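Local coordinates for protein CbbY (PDB 4UAS) that acts as a magnesium-dependent phosphatase of the HAD superfamily, highly selective for xylulose-1,5-bisphosphate, which it degrades to relieve inhibition of Rubisco, at residues Glu17-Arg22 with Val83-Glu88; Asn25-Ala30 with Thr79-Ala84; Trp35-Glu40 with Ala56-His61; Asp145-Lys150 with Pro154-Leu159. One frame throughout, in Å; residues are numbered along the deposited sequence. Where two conformers were deposited one is given.

Interaction 1: Glu17-Arg22 with Val83-Glu88; sequences EELHRR and VALMAE
In the helical cap of this HAD-type phosphatase, L19 and R22 from the start of helix 17-31 pack on L85 and M86 near the end of helix 71-87. The two short segments run in broadly opposing directions but well off antiparallel, their axes 10.1 Å apart and inclined at 131°. L19 sends both methyls across: CD1 lies 3.9 Å from L85 CB, while CD2 turns to the neighbouring residue, 4.1 Å from M86 CE. M86 reaches that methyl because its chain is bent at both chi2 and chi3, folding CE back toward helix 17-31. R22 does the opposite. Its chain is stretched from CG to NE and runs past L85, so that CD2 of L85 sits over the centre of the guanidinium face, 3.5 Å from R22 CZ. R22 NE is held by E26, one turn further on; the carboxylate of E88 stays beyond salt-bridge range, with OE1 4.5 Å from R22 NH1. Away from L85, R21 grips E18 side-on within the same helix, NE to OE1 at 2.8 Å and NH2 to OE2 at 3.0 Å, from somewhat outside the carboxylate plane. E18 has a second partner in R39, and H20 bonds through NE2 to D10 at the catalytic site. The contact between the helices is thus essentially apolar: methyl groups and a guanidinium face set the fit, while R22 and R21 pair with E26 and E18 of their own helix.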
# COMPACT_ATOMS: atom_id res chain seq x y z
N GLU A 17 8.32 2.71 -0.99
CA GLU A 17 8.97 1.55 -1.58
C GLU A 17 10.45 1.64 -1.55
O GLU A 17 11.10 0.56 -1.42
CB GLU A 17 8.48 1.21 -2.95
CG GLU A 17 7.07 0.59 -2.89
CD GLU A 17 6.94 -0.77 -2.26
OE1 GLU A 17 7.91 -1.42 -1.77
OE2 GLU A 17 5.79 -1.25 -2.17
N GLU A 18 11.10 2.81 -1.63
CA GLU A 18 12.54 2.81 -1.50
C GLU A 18 12.93 2.42 -0.10
O GLU A 18 13.99 1.82 0.10
CB GLU A 18 13.11 4.17 -1.89
CG GLU A 18 13.37 4.35 -3.33
CD GLU A 18 14.46 3.40 -3.83
OE1 GLU A 18 14.11 2.29 -4.07
OE2 GLU A 18 15.65 3.83 -4.10
N LEU A 19 12.14 2.78 0.92
CA LEU A 19 12.43 2.34 2.26
C LEU A 19 12.25 0.84 2.40
O LEU A 19 13.03 0.18 3.12
CB LEU A 19 11.58 3.14 3.28
CG LEU A 19 12.14 3.11 4.72
CD1 LEU A 19 13.41 3.98 4.80
CD2 LEU A 19 11.10 3.68 5.68
N HIS A 20 11.20 0.27 1.82
CA HIS A 20 11.08 -1.16 1.78
C HIS A 20 12.28 -1.80 1.14
O HIS A 20 12.80 -2.80 1.64
CB HIS A 20 9.82 -1.59 1.01
CG HIS A 20 8.54 -1.43 1.77
ND1 HIS A 20 8.24 -2.20 2.86
CD2 HIS A 20 7.49 -0.58 1.56
CE1 HIS A 20 7.05 -1.81 3.30
NE2 HIS A 20 6.58 -0.85 2.54
N ARG A 21 12.75 -1.29 -0.01
CA ARG A 21 13.92 -1.85 -0.70
C ARG A 21 15.13 -1.83 0.18
O ARG A 21 15.86 -2.85 0.29
CB ARG A 21 14.15 -1.13 -2.02
CG ARG A 21 15.24 -1.81 -2.88
CD ARG A 21 15.42 -1.11 -4.23
NE ARG A 21 16.01 0.20 -4.17
CZ ARG A 21 17.31 0.47 -4.28
NH1 ARG A 21 18.20 -0.49 -4.44
NH2 ARG A 21 17.71 1.72 -4.24
N ARG A 22 15.36 -0.74 0.90
CA ARG A 22 16.46 -0.64 1.85
C ARG A 22 16.29 -1.71 2.92
O ARG A 22 17.27 -2.37 3.31
CB ARG A 22 16.52 0.77 2.47
CG ARG A 22 17.55 0.95 3.57
CD ARG A 22 17.62 2.39 4.07
NE ARG A 22 18.58 2.42 5.17
CZ ARG A 22 18.70 3.48 5.99
NH1 ARG A 22 17.97 4.52 5.80
NH2 ARG A 22 19.51 3.43 7.00
N VAL A 83 9.96 -1.26 10.14
CA VAL A 83 9.33 -0.56 11.23
C VAL A 83 10.32 0.40 11.92
O VAL A 83 9.99 1.53 12.25
CB VAL A 83 8.71 -1.58 12.20
CG1 VAL A 83 8.31 -0.94 13.56
CG2 VAL A 83 7.51 -2.26 11.57
N ALA A 84 11.56 -0.07 12.14
CA ALA A 84 12.58 0.76 12.78
C ALA A 84 12.95 1.94 11.87
O ALA A 84 13.06 3.09 12.33
CB ALA A 84 13.82 -0.03 13.14
N LEU A 85 13.09 1.68 10.57
CA LEU A 85 13.44 2.76 9.63
C LEU A 85 12.34 3.81 9.56
O LEU A 85 12.64 5.01 9.50
CB LEU A 85 13.78 2.20 8.26
CG LEU A 85 15.09 1.42 8.08
CD1 LEU A 85 15.09 0.63 6.77
CD2 LEU A 85 16.25 2.37 8.17
N MET A 86 11.09 3.37 9.56
CA MET A 86 9.98 4.26 9.57
C MET A 86 10.00 5.19 10.77
O MET A 86 9.66 6.38 10.63
CB MET A 86 8.70 3.45 9.51
CG MET A 86 7.46 4.29 9.46
SD MET A 86 7.27 5.41 8.06
CE MET A 86 7.21 4.24 6.82
N ALA A 87 10.36 4.68 11.96
CA ALA A 87 10.38 5.49 13.17
C ALA A 87 11.43 6.55 13.14
O ALA A 87 11.39 7.48 13.95
CB ALA A 87 10.56 4.61 14.36
N GLU A 88 12.40 6.48 12.27
CA GLU A 88 13.35 7.61 12.13
C GLU A 88 12.65 8.97 11.69
O GLU A 88 13.23 10.03 11.80
CB GLU A 88 14.41 7.25 11.14
CG GLU A 88 15.24 6.10 11.77
CD GLU A 88 16.48 5.63 10.94
OE1 GLU A 88 16.74 6.19 9.82
OE2 GLU A 88 17.21 4.69 11.34

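Interaction 2: Asn25-Ala30 with Thr79-Ala84; sequences NETFAA and TERFVA
R81 reaches from helix 71-87 across to E26, T27 and A30 of helix 17-31, and this one long side chain makes nearly the whole contact. R81 was deposited in two conformers, and every distance to it here belongs to one of them. On the closely packed side the chain, extended from CG to NE, runs past T27 and brings the guanidinium up to the A30 methyl. The backbone oxygen of E26 lies over the centre of one guanidinium face, 3.9 Å from R81 CZ. T27 OG1 is itself bonded to the carbonyl of A23, one turn back in its own helix. On the looser side the E26 carboxylate stands nearly perpendicular to the guanidinium, the planes 88° apart, with E26 OE1 4.0 Å from R81 NH2. A water lies between them, though its short link to E26 leaves that bridge uncertain, and E26 OE2 turns instead to a salt bridge with R22. With segment axes 9.8 Å apart and N-to-C directions differing by 129°, this is a steeply inclined helix pair in the all-helical cap that HAD phosphatases of this family carry above their Rossmann-like core.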
# COMPACT_ATOMS: atom_id res chain seq x y z
N ASN A 25 17.27 -5.08 1.50
CA ASN A 25 18.70 -5.27 1.26
C ASN A 25 19.50 -5.33 2.54
O ASN A 25 20.44 -6.13 2.67
CB ASN A 25 19.21 -4.16 0.33
CG ASN A 25 18.73 -4.34 -1.07
OD1 ASN A 25 18.60 -5.48 -1.53
ND2 ASN A 25 18.54 -3.27 -1.80
N GLU A 26 19.16 -4.49 3.54
CA GLU A 26 19.84 -4.56 4.82
C GLU A 26 19.61 -5.88 5.53
O GLU A 26 20.48 -6.38 6.23
CB GLU A 26 19.48 -3.33 5.64
CG GLU A 26 20.05 -2.04 5.12
CD GLU A 26 19.81 -0.82 5.98
OE1 GLU A 26 19.12 -0.93 7.01
OE2 GLU A 26 20.31 0.26 5.58
N THR A 27 18.40 -6.42 5.39
CA THR A 27 18.07 -7.72 5.98
C THR A 27 18.92 -8.82 5.32
O THR A 27 19.49 -9.68 5.98
CB THR A 27 16.59 -7.98 5.87
OG1 THR A 27 15.86 -7.03 6.61
CG2 THR A 27 16.28 -9.39 6.44
N PHE A 28 19.01 -8.76 4.03
CA PHE A 28 19.79 -9.75 3.29
C PHE A 28 21.26 -9.70 3.76
O PHE A 28 21.87 -10.72 4.00
CB PHE A 28 19.71 -9.50 1.79
CG PHE A 28 18.30 -9.60 1.18
CD1 PHE A 28 17.28 -10.26 1.81
CD2 PHE A 28 18.07 -9.00 -0.04
CE1 PHE A 28 16.02 -10.31 1.23
CE2 PHE A 28 16.83 -9.02 -0.61
CZ PHE A 28 15.78 -9.69 0.02
N ALA A 29 21.82 -8.48 3.88
CA ALA A 29 23.20 -8.39 4.32
C ALA A 29 23.35 -8.96 5.72
O ALA A 29 24.34 -9.67 5.99
CB ALA A 29 23.68 -6.94 4.27
N ALA A 30 22.42 -8.64 6.62
CA ALA A 30 22.50 -9.14 7.97
C ALA A 30 22.39 -10.63 8.08
O ALA A 30 22.99 -11.26 8.98
CB ALA A 30 21.42 -8.46 8.84
N THR A 79 10.48 -6.92 8.12
CA THR A 79 9.43 -6.10 8.67
C THR A 79 9.90 -5.32 9.86
O THR A 79 9.66 -4.12 9.97
CB THR A 79 8.18 -6.94 8.95
OG1 THR A 79 7.72 -7.52 7.76
CG2 THR A 79 7.07 -6.11 9.60
N GLU A 80 10.59 -6.01 10.77
CA GLU A 80 11.16 -5.35 11.93
C GLU A 80 12.08 -4.20 11.50
O GLU A 80 12.07 -3.10 12.08
CB GLU A 80 11.90 -6.34 12.78
CG GLU A 80 10.96 -7.37 13.45
CD GLU A 80 11.69 -8.51 14.11
OE1 GLU A 80 12.96 -8.56 14.04
OE2 GLU A 80 11.00 -9.39 14.66
N ARG A 81 12.90 -4.43 10.46
CA ARG A 81 13.81 -3.38 9.99
C ARG A 81 13.03 -2.21 9.39
O ARG A 81 13.38 -1.06 9.66
CB ARG A 81 14.86 -3.92 9.00
CG ARG A 81 15.95 -4.80 9.59
CD ARG A 81 17.07 -5.22 8.62
NE ARG A 81 18.11 -5.92 9.32
CZ ARG A 81 19.24 -5.34 9.76
NH1 ARG A 81 20.15 -6.06 10.41
NH2 ARG A 81 19.50 -4.05 9.51
N PHE A 82 12.01 -2.50 8.59
CA PHE A 82 11.19 -1.42 8.04
C PHE A 82 10.53 -0.59 9.13
O PHE A 82 10.50 0.64 9.06
CB PHE A 82 10.13 -2.01 7.13
CG PHE A 82 9.23 -0.96 6.49
CD1 PHE A 82 9.64 -0.27 5.36
CD2 PHE A 82 8.02 -0.64 7.05
CE1 PHE A 82 8.83 0.64 4.79
CE2 PHE A 82 7.23 0.27 6.49
CZ PHE A 82 7.61 0.93 5.37
N VAL A 83 9.96 -1.26 10.14
CA VAL A 83 9.33 -0.56 11.23
C VAL A 83 10.32 0.40 11.92
O VAL A 83 9.99 1.53 12.25
CB VAL A 83 8.71 -1.58 12.20
CG1 VAL A 83 8.31 -0.94 13.56
CG2 VAL A 83 7.51 -2.26 11.57
N ALA A 84 11.56 -0.07 12.14
CA ALA A 84 12.58 0.76 12.78
C ALA A 84 12.95 1.94 11.87
O ALA A 84 13.06 3.09 12.33
CB ALA A 84 13.82 -0.03 13.14
O HOH W 1 17.81 -1.39 9.02

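Interaction 3: Trp35-Glu40 with Ala56-His61; sequences WFWDRE and ARFLRH
F58 stands between W35 and W37, and the three rings make an aromatic cluster of two T-shaped pairs. In the first pair F58 supplies the edge: CE2 points at one face of the W35 indole, 3.6 Å from W35 CD2, with the F58 ring and the five-membered ring at 73°. In the second F58 supplies the face. The W37 indole comes in edge first, its NE1 poised over the centre of the phenyl ring and 3.3 Å from F58 CD1, the planes now at 74°. L59 completes the first shell by bringing CD2 against the benzo part of the W35 indole, 3.5 Å from W35 CZ2. The F58 ring gets between the indoles because its CG lies anti to the backbone N (chi1 167°), which swings it off helix 51-61 toward the loop 35-37. Further out, W35 NE1 is hydrogen-bonded to the carbonyl of D65, fixing the turn of that indole. W37 is held through its backbone, the N by N25 OD1 and the O by R21 NH1, and F28 meets both tryptophans edge-to-face. Just beyond, D38 caps helix 39-45 by bonding through OD1 to E41 N. The cluster therefore fills the space where the connection between helices 17-31 and 39-45 passes helix 51-61, with I74 of helix 71-87 touching W35 and I71 touching L59.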
# COMPACT_ATOMS: atom_id res chain seq x y z
N TRP A 35 22.29 -11.71 -1.77
CA TRP A 35 21.18 -11.11 -2.51
C TRP A 35 21.19 -9.60 -2.34
O TRP A 35 21.45 -9.06 -1.27
CB TRP A 35 19.82 -11.63 -1.98
CG TRP A 35 19.73 -13.09 -1.77
CD1 TRP A 35 20.43 -14.10 -2.40
CD2 TRP A 35 18.80 -13.73 -0.93
NE1 TRP A 35 20.03 -15.31 -1.90
CE2 TRP A 35 19.02 -15.11 -1.01
CE3 TRP A 35 17.80 -13.24 -0.07
CZ2 TRP A 35 18.26 -16.03 -0.27
CZ3 TRP A 35 17.07 -14.16 0.72
CH2 TRP A 35 17.27 -15.54 0.58
N PHE A 36 20.86 -8.89 -3.44
CA PHE A 36 20.81 -7.43 -3.40
C PHE A 36 19.87 -6.99 -4.54
O PHE A 36 20.07 -7.41 -5.68
CB PHE A 36 22.21 -6.80 -3.59
CG PHE A 36 22.15 -5.34 -3.57
CD1 PHE A 36 22.10 -4.66 -2.31
CD2 PHE A 36 22.04 -4.60 -4.66
CE1 PHE A 36 22.02 -3.29 -2.21
CE2 PHE A 36 21.93 -3.23 -4.60
CZ PHE A 36 21.92 -2.55 -3.38
N TRP A 37 18.86 -6.23 -4.19
CA TRP A 37 17.89 -5.75 -5.14
C TRP A 37 18.11 -4.27 -5.50
O TRP A 37 17.92 -3.38 -4.68
CB TRP A 37 16.48 -5.91 -4.57
CG TRP A 37 16.07 -7.35 -4.35
CD1 TRP A 37 16.65 -8.43 -4.79
CD2 TRP A 37 14.88 -7.77 -3.63
NE1 TRP A 37 15.98 -9.57 -4.39
CE2 TRP A 37 14.87 -9.18 -3.68
CE3 TRP A 37 13.84 -7.12 -2.95
CZ2 TRP A 37 13.85 -9.93 -3.11
CZ3 TRP A 37 12.86 -7.89 -2.38
CH2 TRP A 37 12.85 -9.27 -2.45
N ASP A 38 18.61 -4.05 -6.72
CA ASP A 38 18.75 -2.71 -7.24
C ASP A 38 17.39 -2.19 -7.70
O ASP A 38 16.41 -2.93 -7.75
CB ASP A 38 19.88 -2.56 -8.27
CG ASP A 38 19.74 -3.37 -9.49
OD1 ASP A 38 18.61 -3.67 -9.96
OD2 ASP A 38 20.86 -3.71 -10.10
N ARG A 39 17.31 -0.92 -8.05
CA ARG A 39 16.04 -0.36 -8.48
C ARG A 39 15.43 -1.02 -9.70
O ARG A 39 14.23 -1.20 -9.80
CB ARG A 39 16.14 1.14 -8.76
CG ARG A 39 16.21 1.99 -7.57
CD ARG A 39 16.31 3.43 -7.96
NE ARG A 39 16.15 4.33 -6.86
CZ ARG A 39 16.15 5.64 -6.98
NH1 ARG A 39 16.31 6.25 -8.14
NH2 ARG A 39 16.00 6.40 -5.93
N GLU A 40 16.29 -1.38 -10.66
CA GLU A 40 15.80 -2.02 -11.86
C GLU A 40 15.11 -3.34 -11.51
O GLU A 40 14.00 -3.64 -12.00
CB GLU A 40 16.97 -2.24 -12.84
CG GLU A 40 16.58 -3.00 -14.08
CD GLU A 40 17.67 -3.06 -15.15
OE1 GLU A 40 18.65 -2.35 -15.12
OE2 GLU A 40 17.45 -3.71 -16.16
N ALA A 56 9.51 -15.07 -2.39
CA ALA A 56 9.33 -16.36 -3.00
C ALA A 56 9.56 -16.30 -4.50
O ALA A 56 10.22 -17.19 -5.09
CB ALA A 56 7.95 -16.91 -2.68
N ARG A 57 9.05 -15.26 -5.14
CA ARG A 57 9.24 -15.10 -6.58
C ARG A 57 10.73 -14.96 -6.93
O ARG A 57 11.26 -15.61 -7.84
CB ARG A 57 8.50 -13.89 -7.11
CG ARG A 57 8.85 -13.47 -8.51
CD ARG A 57 8.09 -12.28 -8.98
NE ARG A 57 8.62 -11.71 -10.19
CZ ARG A 57 8.19 -10.57 -10.71
NH1 ARG A 57 7.16 -9.93 -10.16
NH2 ARG A 57 8.80 -10.05 -11.77
N PHE A 58 11.42 -14.11 -6.19
CA PHE A 58 12.86 -13.92 -6.39
C PHE A 58 13.58 -15.25 -6.23
O PHE A 58 14.46 -15.58 -7.05
CB PHE A 58 13.35 -12.91 -5.39
CG PHE A 58 14.85 -12.85 -5.26
CD1 PHE A 58 15.64 -12.32 -6.24
CD2 PHE A 58 15.43 -13.32 -4.11
CE1 PHE A 58 16.99 -12.30 -6.10
CE2 PHE A 58 16.82 -13.28 -3.91
CZ PHE A 58 17.58 -12.76 -4.95
N LEU A 59 13.25 -16.03 -5.20
CA LEU A 59 13.94 -17.29 -4.94
C LEU A 59 13.71 -18.36 -6.00
O LEU A 59 14.51 -19.27 -6.15
CB LEU A 59 13.65 -17.83 -3.54
CG LEU A 59 14.14 -17.00 -2.42
CD1 LEU A 59 13.65 -17.53 -1.06
CD2 LEU A 59 15.64 -16.88 -2.44
N ARG A 60 12.65 -18.23 -6.77
CA ARG A 60 12.37 -19.23 -7.81
C ARG A 60 13.37 -19.24 -8.93
O ARG A 60 13.57 -20.28 -9.54
CB ARG A 60 10.98 -19.11 -8.39
CG ARG A 60 9.92 -19.67 -7.45
CD ARG A 60 8.53 -19.85 -8.10
NE ARG A 60 7.95 -18.58 -8.56
CZ ARG A 60 7.14 -17.75 -7.87
NH1 ARG A 60 6.86 -17.94 -6.57
NH2 ARG A 60 6.74 -16.64 -8.49
N HIS A 61 14.00 -18.11 -9.20
CA HIS A 61 14.87 -17.93 -10.36
C HIS A 61 16.29 -17.50 -10.04
O HIS A 61 17.18 -17.73 -10.85
CB HIS A 61 14.26 -16.92 -11.35
CG HIS A 61 12.83 -17.23 -11.73
ND1 HIS A 61 12.52 -18.38 -12.42
CD2 HIS A 61 11.65 -16.58 -11.52
CE1 HIS A 61 11.22 -18.45 -12.61
NE2 HIS A 61 10.67 -17.37 -12.07

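Interaction 4: Asp145-Lys150 with Pro154-Leu159; sequences DMVAEK and PDIYRL
V147 carries the apolar part of this contact, in which the loop after strand 140-142 packs on helix 155-164 in the Rossmann-like core; it faces D155, I156 and L159 in the first turns of that helix. Its two methyls divide the work. CG1 lies over the helix backbone, 3.7 Å from D155 O, and also reaches L159 CD2; CG2, placed between the backbone N and the carbonyl carbon, meets I156 CD1 at 4.0 Å, the two side chains crossing at about a right angle. L159 CD2 also touches M146 CB, 3.7 Å away, while the rest of M146 runs on away from the helix. I156 and L159 both rest on A142 of strand 140-142 as well.

Polar links across the contact go through water. One water donates to E149 O and accepts from I156 N at 2.9 Å, so an amide at the helix start is satisfied by solvent. Another accepts from E149 N at 3.0 Å and donates to D155 OD2 at 2.6 Å.

No salt bridge joins the two segments; each has one of its own. R158 NH1 bonds D155 OD1 at 3.0 Å, nearly in the guanidinium plane, while P154 CB lies over one face of that group. K150 NZ meets D145 OD1 at 2.7 Å, on the anti side of the carboxylate and tilted 33° out of its plane. The chemistry implies a hydrophobic seat for the loop, flanked by bridging waters, with D145 and K150 also paired to K52 and E53 of the substrate-binding segment.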
# COMPACT_ATOMS: atom_id res chain seq x y z
N ASP A 145 -2.13 -10.67 5.33
CA ASP A 145 -2.65 -11.99 5.12
C ASP A 145 -4.07 -12.14 5.60
O ASP A 145 -4.58 -13.26 5.79
CB ASP A 145 -1.73 -13.03 5.73
CG ASP A 145 -0.33 -13.06 5.15
OD1 ASP A 145 0.05 -12.26 4.20
OD2 ASP A 145 0.50 -13.82 5.64
N MET A 146 -4.81 -11.06 5.72
CA MET A 146 -6.24 -11.10 6.03
C MET A 146 -7.08 -11.73 4.94
O MET A 146 -8.21 -12.12 5.19
CB MET A 146 -6.79 -9.75 6.47
CG MET A 146 -6.22 -9.25 7.77
SD MET A 146 -6.83 -7.60 8.17
CE MET A 146 -5.57 -7.08 9.39
N VAL A 147 -6.54 -11.76 3.73
CA VAL A 147 -7.13 -12.51 2.65
C VAL A 147 -6.09 -13.45 2.08
O VAL A 147 -4.89 -13.20 2.17
CB VAL A 147 -7.73 -11.61 1.54
CG1 VAL A 147 -8.85 -10.75 2.08
CG2 VAL A 147 -6.69 -10.75 0.90
N ALA A 148 -6.50 -14.51 1.39
CA ALA A 148 -5.60 -15.48 0.78
C ALA A 148 -4.94 -14.99 -0.51
O ALA A 148 -3.81 -15.37 -0.81
CB ALA A 148 -6.32 -16.78 0.50
N GLU A 149 -5.67 -14.18 -1.28
CA GLU A 149 -5.18 -13.71 -2.58
C GLU A 149 -5.03 -12.19 -2.54
O GLU A 149 -5.99 -11.49 -2.29
CB GLU A 149 -6.19 -14.11 -3.65
CG GLU A 149 -6.54 -15.53 -3.77
CD GLU A 149 -5.41 -16.36 -4.21
OE1 GLU A 149 -4.56 -15.87 -4.95
OE2 GLU A 149 -5.45 -17.58 -3.83
N LYS A 150 -3.80 -11.73 -2.77
CA LYS A 150 -3.47 -10.32 -2.70
C LYS A 150 -3.73 -9.63 -4.05
O LYS A 150 -3.99 -10.25 -5.08
CB LYS A 150 -2.00 -10.10 -2.26
CG LYS A 150 -1.79 -10.53 -0.78
CD LYS A 150 -0.34 -10.26 -0.38
CE LYS A 150 -0.07 -10.32 1.08
NZ LYS A 150 -0.23 -11.70 1.57
N PRO A 154 -9.38 -8.59 -5.97
CA PRO A 154 -10.18 -7.61 -5.19
C PRO A 154 -10.45 -8.02 -3.74
O PRO A 154 -11.09 -7.23 -3.05
CB PRO A 154 -11.50 -7.54 -5.99
CG PRO A 154 -11.14 -8.05 -7.36
CD PRO A 154 -10.17 -9.16 -7.07
N ASP A 155 -10.03 -9.21 -3.33
CA ASP A 155 -10.50 -9.70 -2.03
C ASP A 155 -10.23 -8.76 -0.86
O ASP A 155 -11.07 -8.67 0.02
CB ASP A 155 -9.97 -11.09 -1.81
CG ASP A 155 -10.69 -12.13 -2.75
OD1 ASP A 155 -11.74 -11.75 -3.37
OD2 ASP A 155 -10.27 -13.28 -2.77
N ILE A 156 -9.10 -8.06 -0.81
CA ILE A 156 -8.82 -7.20 0.30
C ILE A 156 -9.82 -6.02 0.33
O ILE A 156 -10.21 -5.54 1.41
CB ILE A 156 -7.36 -6.70 0.27
CG1 ILE A 156 -6.93 -6.16 1.63
CG2 ILE A 156 -7.08 -5.76 -0.88
CD1 ILE A 156 -6.89 -7.21 2.74
N TYR A 157 -10.22 -5.50 -0.83
CA TYR A 157 -11.24 -4.48 -0.91
C TYR A 157 -12.60 -4.98 -0.52
O TYR A 157 -13.37 -4.30 0.14
CB TYR A 157 -11.27 -3.82 -2.30
CG TYR A 157 -10.18 -2.78 -2.55
CD1 TYR A 157 -9.10 -2.99 -3.36
CD2 TYR A 157 -10.31 -1.53 -1.96
CE1 TYR A 157 -8.15 -1.99 -3.58
CE2 TYR A 157 -9.39 -0.54 -2.17
CZ TYR A 157 -8.30 -0.76 -2.96
OH TYR A 157 -7.42 0.26 -3.18
N ARG A 158 -12.94 -6.20 -0.95
CA ARG A 158 -14.20 -6.82 -0.51
C ARG A 158 -14.26 -6.99 0.99
O ARG A 158 -15.32 -6.75 1.59
CB ARG A 158 -14.38 -8.15 -1.22
CG ARG A 158 -14.56 -8.01 -2.73
CD ARG A 158 -14.62 -9.33 -3.46
NE ARG A 158 -14.85 -9.13 -4.88
CZ ARG A 158 -14.31 -9.79 -5.86
NH1 ARG A 158 -13.40 -10.76 -5.66
NH2 ARG A 158 -14.67 -9.47 -7.08
N LEU A 159 -13.15 -7.36 1.60
CA LEU A 159 -13.09 -7.46 3.07
C LEU A 159 -13.36 -6.10 3.69
O LEU A 159 -14.19 -5.95 4.58
CB LEU A 159 -11.72 -8.01 3.47
CG LEU A 159 -11.37 -7.89 4.95
CD1 LEU A 159 -12.35 -8.52 5.86
CD2 LEU A 159 -9.93 -8.30 5.20
O HOH W 2 -6.75 -8.84 -2.36
O HOH W 3 -8.61 -14.32 -1.05

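From strand 4-7, with D8, a magnesium ligand and the probable nucleophile, just beyond it, the chain rises into helix 17-31 of the cap. Interaction 1 closes the widest loop, bringing 83-88 back to 17-22. Interaction 2 closes a shorter one that starts later on the same helix and ends on the same overlapping stretch, sharing V83 and A84; H20 and L19 of the first touch F82 of the second. Interaction 3 nests within both, joining the link before helix 39-45 to helix 51-61. None of these loops crosses another. Interaction 4 follows in series, about 24 Å from interaction 1 between centres, and joins a loop after strand 140-142 to helix 155-164 in the core.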